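Local coordinates for isomaltodextranase (Arthrobacter globiformis, PDB 5AWO), which hydrolyses alpha-1,6-glucosidic linkages in dextran, removing successive isomaltose units from the non-reducing ends of the chains, at residues 357-363 with 437-442; 328-334 with 458-462. All blocks are in the same frame, centred on the assembly; numbering follows the deposited sequence.

Interaction 1. Residues 357-363 with 437-442; sequences WVYTNKE and RDLWEH
Asn361 lies over one face of the Trp440 indole. This is the close-packed part of the contact, with Asn361 buried against the ring. Its amide plane stands almost upright on the indole, at 85°. ND2 comes within 3.3 Å of Trp440 CE3. CB also sits over the six-membered ring, 4.2 Å from its centroid, a CH-pi contact. The ring covers the amide; a hydrogen bond holds it. Asn361 ND2 donates to Leu439 O at 2.9 Å, nearly straight at 171° and close to the amide plane. CG lies anti to the backbone N (chi1 177°), which swings the amide across to the other segment. Asn361 is also the N-cap residue of the helix that starts at Lys362. OD1 accepts from Val364 N and, weakly, from Glu363 N. Backbone partners thus fix both ends of the amide. Trp357 closes the far end of the indole, with CZ3 3.7 Å from Trp440 CZ3. The two ring planes are nearly perpendicular, but the approach is oblique.

The other end is polar and faces solvent. Arg437 grips the Glu363 carboxylate side-on. NE reaches OE1 of Glu363 at 2.7 Å on its syn lone pair, and NH2 of Arg437 reaches OE2 at 2.9 Å. His442 ND1 donates to the anti side of Glu363 OE2 at 2.7 Å, with the oxygen in the imidazole plane. Two donors therefore share OE2, which is consistent with an ionised carboxylate. His442 is exposed, and Arg437 and Glu363 are partly so.

Leu439 lies between the two ends, with CD2 against the side chain of Glu363. It also packs on Val364 and Leu367 of helix 362-370 and on Ile462 of strand 460-466. Trp357 rests on Lys330 of helix 326-339, and Trp440 NE1 bonds to Asn334 of that same helix.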
# COMPACT_ATOMS: atom_id res chain seq x y z
N TRP A 357 -17.89 -11.02 -12.74
CA TRP A 357 -18.37 -9.65 -12.71
C TRP A 357 -17.87 -8.79 -11.53
O TRP A 357 -17.73 -7.58 -11.64
CB TRP A 357 -19.92 -9.64 -12.75
CG TRP A 357 -20.51 -10.31 -11.53
CD1 TRP A 357 -20.83 -11.63 -11.37
CD2 TRP A 357 -20.79 -9.68 -10.28
NE1 TRP A 357 -21.28 -11.86 -10.11
CE2 TRP A 357 -21.26 -10.68 -9.41
CE3 TRP A 357 -20.67 -8.37 -9.80
CZ2 TRP A 357 -21.65 -10.41 -8.11
CZ3 TRP A 357 -21.03 -8.10 -8.50
CH2 TRP A 357 -21.52 -9.13 -7.66
N VAL A 358 -17.61 -9.43 -10.38
CA VAL A 358 -17.16 -8.73 -9.16
C VAL A 358 -15.91 -7.89 -9.45
O VAL A 358 -15.71 -6.77 -8.95
CB VAL A 358 -16.81 -9.78 -8.02
CG1 VAL A 358 -16.18 -9.12 -6.78
CG2 VAL A 358 -18.07 -10.57 -7.62
N TYR A 359 -15.07 -8.47 -10.29
CA TYR A 359 -13.72 -7.99 -10.52
C TYR A 359 -13.61 -7.09 -11.76
O TYR A 359 -12.58 -6.44 -11.96
CB TYR A 359 -12.81 -9.19 -10.69
CG TYR A 359 -12.76 -10.08 -9.47
CD1 TYR A 359 -12.46 -9.54 -8.21
CD2 TYR A 359 -13.01 -11.44 -9.55
CE1 TYR A 359 -12.38 -10.34 -7.08
CE2 TYR A 359 -12.93 -12.25 -8.43
CZ TYR A 359 -12.63 -11.70 -7.20
OH TYR A 359 -12.53 -12.51 -6.08
N THR A 360 -14.65 -7.06 -12.58
CA THR A 360 -14.55 -6.49 -13.93
C THR A 360 -15.52 -5.32 -14.18
O THR A 360 -15.85 -5.02 -15.33
CB THR A 360 -14.73 -7.58 -14.99
OG1 THR A 360 -16.03 -8.18 -14.86
CG2 THR A 360 -13.63 -8.63 -14.85
N ASN A 361 -15.97 -4.64 -13.13
CA ASN A 361 -16.73 -3.40 -13.30
C ASN A 361 -15.74 -2.29 -13.69
O ASN A 361 -14.90 -1.88 -12.90
CB ASN A 361 -17.47 -3.07 -12.01
CG ASN A 361 -18.23 -1.76 -12.06
OD1 ASN A 361 -17.85 -0.80 -12.73
ND2 ASN A 361 -19.29 -1.68 -11.30
N LYS A 362 -15.83 -1.85 -14.94
CA LYS A 362 -14.86 -0.90 -15.48
C LYS A 362 -14.82 0.40 -14.69
O LYS A 362 -13.74 0.99 -14.55
CB LYS A 362 -15.12 -0.65 -16.98
CG LYS A 362 -14.79 -1.86 -17.86
CD LYS A 362 -15.52 -1.81 -19.20
CE LYS A 362 -15.48 -3.13 -19.97
NZ LYS A 362 -16.55 -4.14 -19.68
N GLU A 363 -15.96 0.87 -14.18
CA GLU A 363 -15.98 2.13 -13.46
C GLU A 363 -15.32 2.02 -12.09
O GLU A 363 -14.66 2.93 -11.64
CB GLU A 363 -17.41 2.66 -13.32
CG GLU A 363 -18.11 2.85 -14.65
CD GLU A 363 -19.22 3.87 -14.54
OE1 GLU A 363 -18.93 5.04 -14.28
OE2 GLU A 363 -20.40 3.47 -14.70
N ARG A 437 -21.79 9.96 -9.20
CA ARG A 437 -22.15 8.81 -10.00
C ARG A 437 -22.01 7.55 -9.13
O ARG A 437 -20.95 7.31 -8.55
CB ARG A 437 -21.24 8.71 -11.21
CG ARG A 437 -21.62 7.64 -12.18
CD ARG A 437 -20.86 7.74 -13.51
NE ARG A 437 -21.13 6.56 -14.29
CZ ARG A 437 -22.19 6.42 -15.09
NH1 ARG A 437 -23.01 7.44 -15.30
NH2 ARG A 437 -22.38 5.28 -15.74
N ASP A 438 -23.09 6.76 -9.07
CA ASP A 438 -23.11 5.44 -8.40
C ASP A 438 -22.52 4.41 -9.36
O ASP A 438 -23.01 4.20 -10.46
CB ASP A 438 -24.55 5.11 -8.01
CG ASP A 438 -24.69 3.79 -7.28
OD1 ASP A 438 -23.96 2.86 -7.63
OD2 ASP A 438 -25.55 3.71 -6.38
N LEU A 439 -21.38 3.80 -8.97
CA LEU A 439 -20.60 3.01 -9.90
C LEU A 439 -21.05 1.56 -10.05
O LEU A 439 -20.61 0.89 -10.96
CB LEU A 439 -19.11 3.02 -9.53
CG LEU A 439 -18.51 4.41 -9.38
CD1 LEU A 439 -17.03 4.32 -9.10
CD2 LEU A 439 -18.76 5.29 -10.60
N TRP A 440 -21.98 1.12 -9.20
CA TRP A 440 -22.59 -0.21 -9.40
C TRP A 440 -23.95 -0.10 -10.09
O TRP A 440 -24.31 -0.99 -10.87
CB TRP A 440 -22.70 -1.00 -8.08
CG TRP A 440 -21.38 -1.55 -7.66
CD1 TRP A 440 -20.55 -1.04 -6.71
CD2 TRP A 440 -20.71 -2.69 -8.21
NE1 TRP A 440 -19.41 -1.79 -6.63
CE2 TRP A 440 -19.47 -2.81 -7.54
CE3 TRP A 440 -21.02 -3.62 -9.22
CZ2 TRP A 440 -18.57 -3.83 -7.84
CZ3 TRP A 440 -20.12 -4.61 -9.51
CH2 TRP A 440 -18.91 -4.71 -8.84
N GLU A 441 -24.69 0.98 -9.82
CA GLU A 441 -25.90 1.27 -10.62
C GLU A 441 -25.51 1.81 -12.00
O GLU A 441 -26.32 1.76 -12.93
CB GLU A 441 -26.80 2.27 -9.91
CG GLU A 441 -27.40 1.75 -8.61
CD GLU A 441 -28.40 2.70 -7.98
OE1 GLU A 441 -28.57 3.83 -8.47
OE2 GLU A 441 -29.05 2.36 -6.95
N HIS A 442 -24.29 2.31 -12.15
CA HIS A 442 -23.88 3.00 -13.38
C HIS A 442 -24.88 4.12 -13.67
O HIS A 442 -25.43 4.20 -14.76
CB HIS A 442 -23.71 2.04 -14.55
CG HIS A 442 -22.81 0.89 -14.26
ND1 HIS A 442 -21.44 1.02 -14.22
CD2 HIS A 442 -23.08 -0.39 -13.95
CE1 HIS A 442 -20.90 -0.15 -13.93
NE2 HIS A 442 -21.87 -1.02 -13.76

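Interaction 2. Residues 328-334 with 458-462; sequences ERKTMMN and HASAI
A run of linked side-chain hydrogen bonds joins Asn334, Ser460 and Thr331 and ends at backbone carbonyls. Asn334 ND2 donates to Ser460 OG at 2.9 Å, with the oxygen near the amide plane. Ser460 OG in turn donates to Thr331 OG1 at 2.8 Å. Thr331 OG1 bonds to His458 O at 2.7 Å, tilted from the carbonyl plane. Glu327 O, one turn back on the helix, is also a partner of Thr331 OG1, so the two carbonyls probably share its proton. Ser460 OG sits between its own backbone N and carbonyl carbon (chi1 58°), a position from which it meets both helix side chains. Asn334 OD1, already taken by Trp440, fixes the other end of the amide.

The contact lays helix 326-339 of the TIM barrel against strand 460-466 of the C-terminal beta sandwich. The short axes pass 8.2 Å apart at 47°. Phe410 of the adjacent strand packs on Thr331, Asn334 and Ser460.

Two waters extend the polar seam. One accepts from Ser460 N at 3.0 Å and bonds weakly to Thr331 OG1. The other donates to Ser460 O and is held weakly by Asn334 ND2. Further along, Ile462 CG2 touches Asn334 OD1 at 3.5 Å. At the opposite end, His458 ND1 donates to the anti side of Glu328 OE2 at 2.6 Å. Asp414 bonds to His458 NE2, and the imidazole stacks on Trp275.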
# COMPACT_ATOMS: atom_id res chain seq x y z
N GLU A 328 -22.27 -9.04 -0.45
CA GLU A 328 -21.00 -9.19 0.23
C GLU A 328 -19.81 -9.15 -0.74
O GLU A 328 -18.78 -8.57 -0.45
CB GLU A 328 -20.96 -10.51 1.01
CG GLU A 328 -21.84 -10.53 2.26
CD GLU A 328 -21.73 -11.80 3.10
OE1 GLU A 328 -21.03 -12.73 2.64
OE2 GLU A 328 -22.27 -11.81 4.24
N ARG A 329 -19.96 -9.78 -1.91
CA ARG A 329 -18.90 -9.78 -2.91
C ARG A 329 -18.61 -8.35 -3.35
O ARG A 329 -17.43 -7.96 -3.46
CB ARG A 329 -19.25 -10.64 -4.11
CG ARG A 329 -19.19 -12.12 -3.84
CD ARG A 329 -19.68 -12.96 -5.04
NE ARG A 329 -21.03 -13.48 -4.85
CZ ARG A 329 -21.34 -14.47 -4.02
NH1 ARG A 329 -22.61 -14.87 -3.90
NH2 ARG A 329 -20.42 -15.07 -3.28
N LYS A 330 -19.63 -7.54 -3.59
CA LYS A 330 -19.40 -6.16 -3.96
C LYS A 330 -18.70 -5.40 -2.83
O LYS A 330 -17.80 -4.58 -3.07
CB LYS A 330 -20.70 -5.45 -4.35
CG LYS A 330 -21.25 -5.88 -5.71
CD LYS A 330 -22.56 -5.21 -6.10
CE LYS A 330 -23.72 -5.59 -5.22
NZ LYS A 330 -24.95 -4.98 -5.78
N THR A 331 -19.09 -5.66 -1.60
CA THR A 331 -18.42 -5.03 -0.45
C THR A 331 -16.94 -5.36 -0.32
O THR A 331 -16.14 -4.48 -0.07
CB THR A 331 -19.20 -5.34 0.84
OG1 THR A 331 -20.48 -4.68 0.75
CG2 THR A 331 -18.44 -4.88 2.07
N MET A 332 -16.61 -6.62 -0.51
CA MET A 332 -15.21 -7.07 -0.57
C MET A 332 -14.42 -6.21 -1.57
O MET A 332 -13.37 -5.64 -1.24
CB MET A 332 -15.20 -8.56 -0.98
CG MET A 332 -13.82 -9.14 -1.24
SD MET A 332 -13.92 -10.68 -2.16
CE MET A 332 -14.40 -10.07 -3.74
N MET A 333 -14.92 -6.15 -2.80
CA MET A 333 -14.21 -5.44 -3.85
C MET A 333 -14.15 -3.94 -3.54
O MET A 333 -13.10 -3.30 -3.64
CB MET A 333 -14.90 -5.66 -5.18
CG MET A 333 -14.24 -5.00 -6.38
SD MET A 333 -12.62 -5.73 -6.71
CE MET A 333 -12.13 -4.83 -8.18
N ASN A 334 -15.26 -3.38 -3.07
CA ASN A 334 -15.32 -1.95 -2.79
C ASN A 334 -14.34 -1.53 -1.68
O ASN A 334 -13.74 -0.44 -1.74
CB ASN A 334 -16.74 -1.54 -2.39
CG ASN A 334 -17.72 -1.51 -3.54
OD1 ASN A 334 -17.33 -1.48 -4.72
ND2 ASN A 334 -19.02 -1.54 -3.21
N HIS A 458 -24.27 -5.71 5.49
CA HIS A 458 -23.08 -6.14 4.71
C HIS A 458 -23.02 -5.49 3.33
O HIS A 458 -22.10 -5.83 2.57
CB HIS A 458 -23.01 -7.66 4.54
CG HIS A 458 -22.86 -8.40 5.83
ND1 HIS A 458 -22.67 -9.76 5.87
CD2 HIS A 458 -22.88 -7.98 7.12
CE1 HIS A 458 -22.56 -10.15 7.12
NE2 HIS A 458 -22.67 -9.10 7.90
N ALA A 459 -23.93 -4.57 2.98
CA ALA A 459 -23.90 -3.93 1.67
C ALA A 459 -23.07 -2.66 1.70
O ALA A 459 -22.78 -2.12 2.78
CB ALA A 459 -25.31 -3.59 1.24
N SER A 460 -22.77 -2.15 0.51
CA SER A 460 -21.97 -0.97 0.38
C SER A 460 -22.35 -0.23 -0.91
O SER A 460 -23.12 -0.75 -1.73
CB SER A 460 -20.48 -1.34 0.38
OG SER A 460 -20.18 -2.23 -0.67
N ALA A 461 -21.79 0.97 -1.05
CA ALA A 461 -21.97 1.76 -2.25
C ALA A 461 -20.67 2.51 -2.51
O ALA A 461 -19.96 2.87 -1.57
CB ALA A 461 -23.10 2.74 -2.09
N ILE A 462 -20.35 2.71 -3.79
CA ILE A 462 -19.15 3.45 -4.15
C ILE A 462 -19.49 4.41 -5.29
O ILE A 462 -20.24 4.08 -6.23
CB ILE A 462 -17.96 2.50 -4.47
CG1 ILE A 462 -16.62 3.20 -4.47
CG2 ILE A 462 -18.18 1.72 -5.74
CD1 ILE A 462 -15.42 2.28 -4.47
O HOH W 1 -22.90 -4.28 -1.54
O HOH W 2 -22.05 -2.44 -3.87

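In the fold
Both interactions fasten the barrel side of the chain to the C-terminal beta sandwich, and both reach the same antiparallel sheet. Strands 434-438 and 460-466 are neighbours in it, and Leu439 N lies in hydrogen-bonding distance of Ile462 O. Interaction 2 is buried, made mostly of neutral hydroxyl and amide bonds with two waters. Interaction 1 is partly buried. It combines an aromatic patch with a salt bridge near the surface. Their centres lie about 11 Å apart, bridged by Trp440 and Asn334. Each contact also has one histidine-glutamate bond, and the one in interaction 1 lies nearer the solvent, with an exposed histidine and a partly exposed glutamate. Both lie away from the catalytic residues.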